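Local structure of NDP-N-acetyl-D-galactosaminuronic acid dehydrogenase (Methanosarcina mazei Go1, 3G79) at residues T153-A158 and G200-A205; I161-E164 and L168-G171; K349-S354 and D380-A385. The protein probably oxidises UDP-N-acetyl-alpha-D-mannosamine to the corresponding uronate in two NAD(+)-dependent steps, as a member of the UDP-glucose/GDP-mannose dehydrogenase family. One frame throughout, in Å; residues are numbered along the deposited sequence.

Contact 1 of 3, residues T153-A158 and G200-A205; sequences TTEGMA and GGIDEA
In the Rossmann-type NAD-binding domain, T154 and E155 on the first turn of helix 154-166 pack against I202, which sits in the short link from strand 197-201 to helix 204-214. The meeting is one of side chains, with no hydrogen bond between the two segments. The methyl CG2 of T154 lies 3.8 Å from CG2 of I202. E155 reaches the same branch from the neighbouring helix position: its OE2 stands 3.6 Å from I202 CB, and its CD is 4.0 Å from I202 CG2. The E155 chain does this by bending at chi2 (-91°), which brings the carboxylate over the CB and CG2 side of I202, close to its backbone. That carboxylate is not left to an apolar neighbour alone, because E155 OE1 forms a salt bridge with K159, one turn along the helix. With an alanine here, K159 would probably lose its charged mate and the CB flank of I202 would lose its cover.

The I202 side chain also touches A228 and L176, and its backbone pairs with L176 of strand 175-178. On the helix side, T154 N is bonded to E232 OE2, while A158 N reaches back to T153 O at 2.9 Å, closing a pi-type turn. Just beyond I202, D203 takes the N-cap position of helix 204-214 and also bonds S206 through OD2. The packing thus joins the start of the helix in the beta-alpha-beta crossover from strand 142-145 to strand 175-178 with the strand-to-helix turn of the adjacent antiparallel strand, within the alpha/beta architecture of a Rossmann-type domain.

Contact 2 of 3, residues I161-E164 and L168-G171; sequences ILEE and LKAG
E163 near the C-terminal end of helix 154-166 and the backbone of L168, K169 and A170 form a local surface contact, a helix side chain holding the loop that leaves its own helix. This loop belongs to a beta-alpha-beta crossover of the Rossmann-type NAD-binding domain and leads into strand 175-178.

The evidence is one straight hydrogen bond: A170 N donates to E163 OE2 over 2.8 Å at an N-H...O angle of 170°; OE2 accepts it with its anti lone pair, turned away from OE1. The glutamate gets there with an extended chain beyond CG (chi2 -175°), which carries the carboxylate off the helix flank to the loop. On the way its CG passes 3.3 Å from L168 O, and at the end OE2 lies 3.6 Å from K169 CA, so the chain runs alongside the loop backbone.

Other bonds fix the loop before and after this point. S166 OG is hydrogen-bonded to both L162 O and L168 N, and K169 N is bonded to D173 OD1, while the L168 side chain rests on L137 and D173. Opposite charge adds a looser term: K169 bends at chi2 (-84°), and its NZ stands 4.5 Å from E163 OE1, beyond salt-bridge distance but close enough that some attraction is likely. The methyl of A170 completes the contact, its CB placed 3.4 Å from E163 OE2.

Contact 3 of 3, residues K349-S354 and D380-A385; sequences KKMDGS and DLCLKA
M351 and A385 make the closest apolar contact here, M351 CG lying 3.6 Å from A385 CB in the last turn of helix 375-385. One turn back on that helix the two sulfurs approach: M351 SD and C382 SG are 4.3 Å apart, a van der Waals meeting. Beside them D352 offers a methylene rather than its carboxylate, its CB standing 3.2 Å from A385 O. No hydrogen bond joins the two segments, so the evidence is of packing.

The methionine reaches the helix because CG is anti to its backbone N (chi1 -167°); the bend at chi2 (57°) then sets SD beside C382 SG. Its backbone is set by a type II beta turn from M351 to S354, closed by S354 N donating to M351 O over 3.1 Å. G353 occupies the third position of that turn with a positive phi of 80°, a conformation that favours glycine.

Farther out, the turn is tied to the chain beyond the helix by backbone hydrogen bonds between G353 and G386 and between S354 and S388. Y337 and T340 of helix 321-345 touch M351, and Y337 also reaches A385 and L381. C382 leans on V389 of strand 388-392. The contact therefore lies where the entry to strand 355-359, the helix of the beta-alpha-beta crossover from it to the adjacent parallel strand 388-392, and the long helix 321-345 come together.

Overall arrangement
From the N terminus, the chain first enters contact 1 at 153-158, continues along helix 154-166 into contact 2, and returns to contact 1 at 200-205. Contact 2 closes a short loop nested inside the longer one that contact 1 closes. The two share that helix and touch, I202 CD1 lying 3.6 Å from A170 CB: contact 1 joins the helix start to the link after strand 197-201, and contact 2 ties its later part to the loop that leaves it. Contact 3 follows in series, closing a loop from the approach to strand 355-359 through to helix 375-385, at the parallel sheet of the UDP-binding domain. Its centre is about 52 Å from that of contact 1.

Contact 1 of 3, residues T153-A158 and G200-A205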
# COMPACT_ATOMS: atom_id res chain seq x y z
N THR A 153 23.03 1.48 -13.67
CA THR A 153 24.00 0.55 -14.25
C THR A 153 23.98 0.52 -15.81
O THR A 153 25.04 0.70 -16.46
CB THR A 153 23.80 -0.84 -13.63
OG1 THR A 153 23.83 -0.74 -12.19
CG2 THR A 153 24.85 -1.84 -14.15
N THR A 154 22.81 0.31 -16.41
CA THR A 154 22.72 0.31 -17.87
C THR A 154 23.34 1.54 -18.53
O THR A 154 24.26 1.40 -19.35
CB THR A 154 21.29 0.09 -18.36
OG1 THR A 154 20.78 -1.05 -17.70
CG2 THR A 154 21.25 -0.20 -19.87
N GLU A 155 22.83 2.73 -18.18
CA GLU A 155 23.28 3.99 -18.79
C GLU A 155 24.64 4.40 -18.24
O GLU A 155 25.31 5.26 -18.79
CB GLU A 155 22.29 5.13 -18.52
CG GLU A 155 20.87 4.90 -18.98
CD GLU A 155 20.61 5.38 -20.38
OE1 GLU A 155 21.59 5.83 -21.03
OE2 GLU A 155 19.45 5.32 -20.84
N GLY A 156 25.05 3.79 -17.13
CA GLY A 156 26.33 4.09 -16.53
C GLY A 156 27.37 3.08 -16.94
O GLY A 156 27.85 3.12 -18.05
N MET A 157 27.72 2.16 -16.06
CA MET A 157 28.91 1.36 -16.33
C MET A 157 28.74 0.34 -17.42
O MET A 157 29.71 0.00 -18.10
CB MET A 157 29.57 0.75 -15.07
CG MET A 157 28.70 -0.04 -14.11
SD MET A 157 29.65 -1.43 -13.38
CE MET A 157 28.91 -2.70 -14.43
N ALA A 158 27.52 -0.14 -17.61
CA ALA A 158 27.28 -1.13 -18.63
C ALA A 158 27.68 -0.52 -19.96
O ALA A 158 28.57 -1.05 -20.60
CB ALA A 158 25.85 -1.61 -18.62
N GLY A 200 13.36 -2.54 -20.94
CA GLY A 200 13.63 -1.12 -21.07
C GLY A 200 14.88 -0.82 -21.85
O GLY A 200 15.98 -1.31 -21.50
N GLY A 201 14.73 -0.04 -22.93
CA GLY A 201 15.87 0.25 -23.82
C GLY A 201 16.38 1.61 -23.45
O GLY A 201 15.67 2.38 -22.80
N ILE A 202 17.61 1.91 -23.84
CA ILE A 202 18.21 3.22 -23.58
C ILE A 202 17.64 4.36 -24.47
O ILE A 202 17.92 5.54 -24.25
CB ILE A 202 19.75 3.19 -23.70
CG1 ILE A 202 20.19 2.92 -25.14
CG2 ILE A 202 20.33 2.17 -22.76
CD1 ILE A 202 21.70 3.03 -25.35
N ASP A 203 16.89 3.95 -25.50
CA ASP A 203 16.15 4.83 -26.40
C ASP A 203 15.08 3.95 -26.98
O ASP A 203 15.11 2.72 -26.78
CB ASP A 203 17.02 5.41 -27.52
CG ASP A 203 18.07 4.44 -28.06
OD1 ASP A 203 19.12 4.94 -28.46
OD2 ASP A 203 17.86 3.20 -28.11
N GLU A 204 14.12 4.56 -27.69
CA GLU A 204 12.96 3.85 -28.22
C GLU A 204 13.36 2.77 -29.21
O GLU A 204 12.75 1.70 -29.24
CB GLU A 204 11.94 4.81 -28.83
CG GLU A 204 11.82 6.16 -28.06
CD GLU A 204 10.66 6.23 -27.04
OE1 GLU A 204 10.81 7.02 -26.08
OE2 GLU A 204 9.62 5.56 -27.22
N ALA A 205 14.41 3.01 -29.97
CA ALA A 205 14.90 2.03 -30.93
C ALA A 205 15.34 0.72 -30.27
O ALA A 205 15.01 -0.36 -30.78
CB ALA A 205 16.03 2.62 -31.78

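Contact 2 of 3, residues I161-E164 and L168-G171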
# COMPACT_ATOMS: atom_id res chain seq x y z
N ILE A 161 31.80 0.28 -20.28
CA ILE A 161 32.43 -0.96 -20.72
C ILE A 161 32.12 -1.33 -22.17
O ILE A 161 33.02 -1.64 -22.97
CB ILE A 161 32.04 -2.15 -19.81
CG1 ILE A 161 32.46 -1.89 -18.37
CG2 ILE A 161 32.77 -3.40 -20.25
CD1 ILE A 161 31.98 -2.94 -17.37
N LEU A 162 30.85 -1.35 -22.54
CA LEU A 162 30.49 -1.71 -23.90
C LEU A 162 31.20 -0.76 -24.85
O LEU A 162 31.72 -1.19 -25.88
CB LEU A 162 28.98 -1.67 -24.14
CG LEU A 162 28.13 -2.95 -23.98
CD1 LEU A 162 28.96 -4.24 -24.09
CD2 LEU A 162 27.33 -2.93 -22.70
N GLU A 163 31.23 0.52 -24.48
CA GLU A 163 31.77 1.53 -25.38
C GLU A 163 33.29 1.54 -25.42
O GLU A 163 33.84 1.72 -26.50
CB GLU A 163 31.19 2.92 -25.10
CG GLU A 163 29.68 2.98 -25.41
CD GLU A 163 29.07 4.36 -25.28
OE1 GLU A 163 29.60 5.22 -24.54
OE2 GLU A 163 28.02 4.59 -25.90
N GLU A 164 33.95 1.35 -24.28
CA GLU A 164 35.42 1.34 -24.20
C GLU A 164 35.95 0.14 -24.97
O GLU A 164 36.95 0.24 -25.65
CB GLU A 164 35.94 1.23 -22.76
CG GLU A 164 35.63 2.38 -21.80
CD GLU A 164 35.89 2.03 -20.30
OE1 GLU A 164 35.87 0.82 -19.92
OE2 GLU A 164 36.08 2.99 -19.49
N LEU A 168 32.45 1.69 -30.02
CA LEU A 168 31.26 2.11 -30.77
C LEU A 168 30.31 2.78 -29.79
O LEU A 168 30.54 2.75 -28.60
CB LEU A 168 30.52 0.92 -31.40
CG LEU A 168 31.19 -0.23 -32.19
CD1 LEU A 168 30.36 -1.46 -32.03
CD2 LEU A 168 31.38 0.05 -33.67
N LYS A 169 29.21 3.34 -30.28
CA LYS A 169 28.34 4.13 -29.42
C LYS A 169 26.99 3.48 -29.21
O LYS A 169 26.34 3.06 -30.16
CB LYS A 169 28.14 5.55 -29.97
CG LYS A 169 29.41 6.37 -30.04
CD LYS A 169 29.70 7.00 -28.72
CE LYS A 169 31.05 7.70 -28.71
NZ LYS A 169 31.36 8.26 -27.34
N ALA A 170 26.56 3.43 -27.96
CA ALA A 170 25.26 2.91 -27.63
C ALA A 170 24.17 3.88 -28.11
O ALA A 170 24.19 5.05 -27.84
CB ALA A 170 25.16 2.69 -26.13
N GLY A 171 23.20 3.35 -28.86
CA GLY A 171 22.03 4.14 -29.21
C GLY A 171 22.30 4.79 -30.53
O GLY A 171 21.49 5.58 -31.03

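Contact 3 of 3, residues K349-S354 and D380-A385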
# COMPACT_ATOMS: atom_id res chain seq x y z
N LYS A 349 11.27 -11.17 37.09
CA LYS A 349 12.50 -11.64 36.40
C LYS A 349 13.13 -10.61 35.44
O LYS A 349 12.46 -9.71 34.95
CB LYS A 349 12.25 -12.96 35.66
CG LYS A 349 11.66 -14.06 36.53
CD LYS A 349 10.90 -15.07 35.69
CE LYS A 349 11.58 -16.44 35.59
NZ LYS A 349 10.65 -17.55 35.11
N LYS A 350 14.43 -10.76 35.18
CA LYS A 350 15.20 -9.87 34.30
C LYS A 350 15.94 -10.68 33.23
O LYS A 350 16.35 -11.81 33.46
CB LYS A 350 16.25 -9.08 35.09
CG LYS A 350 15.78 -8.46 36.44
CD LYS A 350 15.02 -7.13 36.25
CE LYS A 350 14.48 -6.58 37.57
NZ LYS A 350 13.98 -5.17 37.37
N MET A 351 16.18 -10.08 32.07
CA MET A 351 16.86 -10.81 31.00
C MET A 351 18.11 -11.54 31.46
O MET A 351 18.32 -12.72 31.10
CB MET A 351 17.17 -9.89 29.80
CG MET A 351 17.60 -10.62 28.51
SD MET A 351 16.43 -11.85 27.88
CE MET A 351 15.11 -10.78 27.31
N ASP A 352 18.92 -10.88 32.28
CA ASP A 352 20.19 -11.45 32.75
C ASP A 352 20.00 -12.75 33.57
O ASP A 352 19.21 -12.80 34.52
CB ASP A 352 20.98 -10.40 33.55
CG ASP A 352 22.39 -10.85 33.93
OD1 ASP A 352 22.90 -11.89 33.43
OD2 ASP A 352 23.01 -10.15 34.76
N GLY A 353 20.75 -13.79 33.20
CA GLY A 353 20.70 -15.07 33.85
C GLY A 353 19.52 -15.94 33.44
O GLY A 353 19.43 -17.09 33.85
N SER A 354 18.61 -15.36 32.66
CA SER A 354 17.43 -16.09 32.19
C SER A 354 17.77 -16.83 30.90
O SER A 354 18.57 -16.36 30.10
CB SER A 354 16.27 -15.11 31.90
OG SER A 354 16.19 -14.10 32.88
N ASP A 380 21.13 -11.12 19.43
CA ASP A 380 22.23 -10.30 19.91
C ASP A 380 21.90 -9.44 21.11
O ASP A 380 22.74 -9.31 22.02
CB ASP A 380 22.84 -9.48 18.76
CG ASP A 380 23.84 -10.30 17.94
OD1 ASP A 380 24.34 -11.33 18.45
OD2 ASP A 380 24.13 -9.93 16.78
N LEU A 381 20.69 -8.86 21.12
CA LEU A 381 20.17 -8.12 22.28
C LEU A 381 20.09 -8.98 23.53
O LEU A 381 20.47 -8.54 24.63
CB LEU A 381 18.81 -7.49 21.97
CG LEU A 381 18.84 -6.32 20.96
CD1 LEU A 381 17.46 -6.01 20.42
CD2 LEU A 381 19.55 -5.04 21.49
N CYS A 382 19.63 -10.21 23.40
CA CYS A 382 19.53 -11.04 24.59
C CYS A 382 20.89 -11.39 25.19
O CYS A 382 21.06 -11.35 26.40
CB CYS A 382 18.80 -12.31 24.28
SG CYS A 382 17.21 -11.97 23.63
N LEU A 383 21.85 -11.72 24.32
CA LEU A 383 23.15 -12.19 24.73
C LEU A 383 23.94 -11.11 25.47
O LEU A 383 24.75 -11.40 26.37
CB LEU A 383 23.92 -12.73 23.52
CG LEU A 383 23.54 -14.16 23.08
CD1 LEU A 383 24.06 -14.45 21.71
CD2 LEU A 383 24.05 -15.24 24.06
N LYS A 384 23.65 -9.85 25.15
CA LYS A 384 24.39 -8.74 25.73
C LYS A 384 23.84 -8.43 27.09
O LYS A 384 24.58 -8.05 28.00
CB LYS A 384 24.23 -7.51 24.84
CG LYS A 384 25.55 -6.78 24.51
CD LYS A 384 25.20 -5.51 23.75
CE LYS A 384 24.70 -4.45 24.72
NZ LYS A 384 23.46 -3.84 24.19
N ALA A 385 22.53 -8.56 27.21
CA ALA A 385 21.83 -8.30 28.46
C ALA A 385 22.17 -9.33 29.55
O ALA A 385 21.90 -9.10 30.72
CB ALA A 385 20.30 -8.20 28.23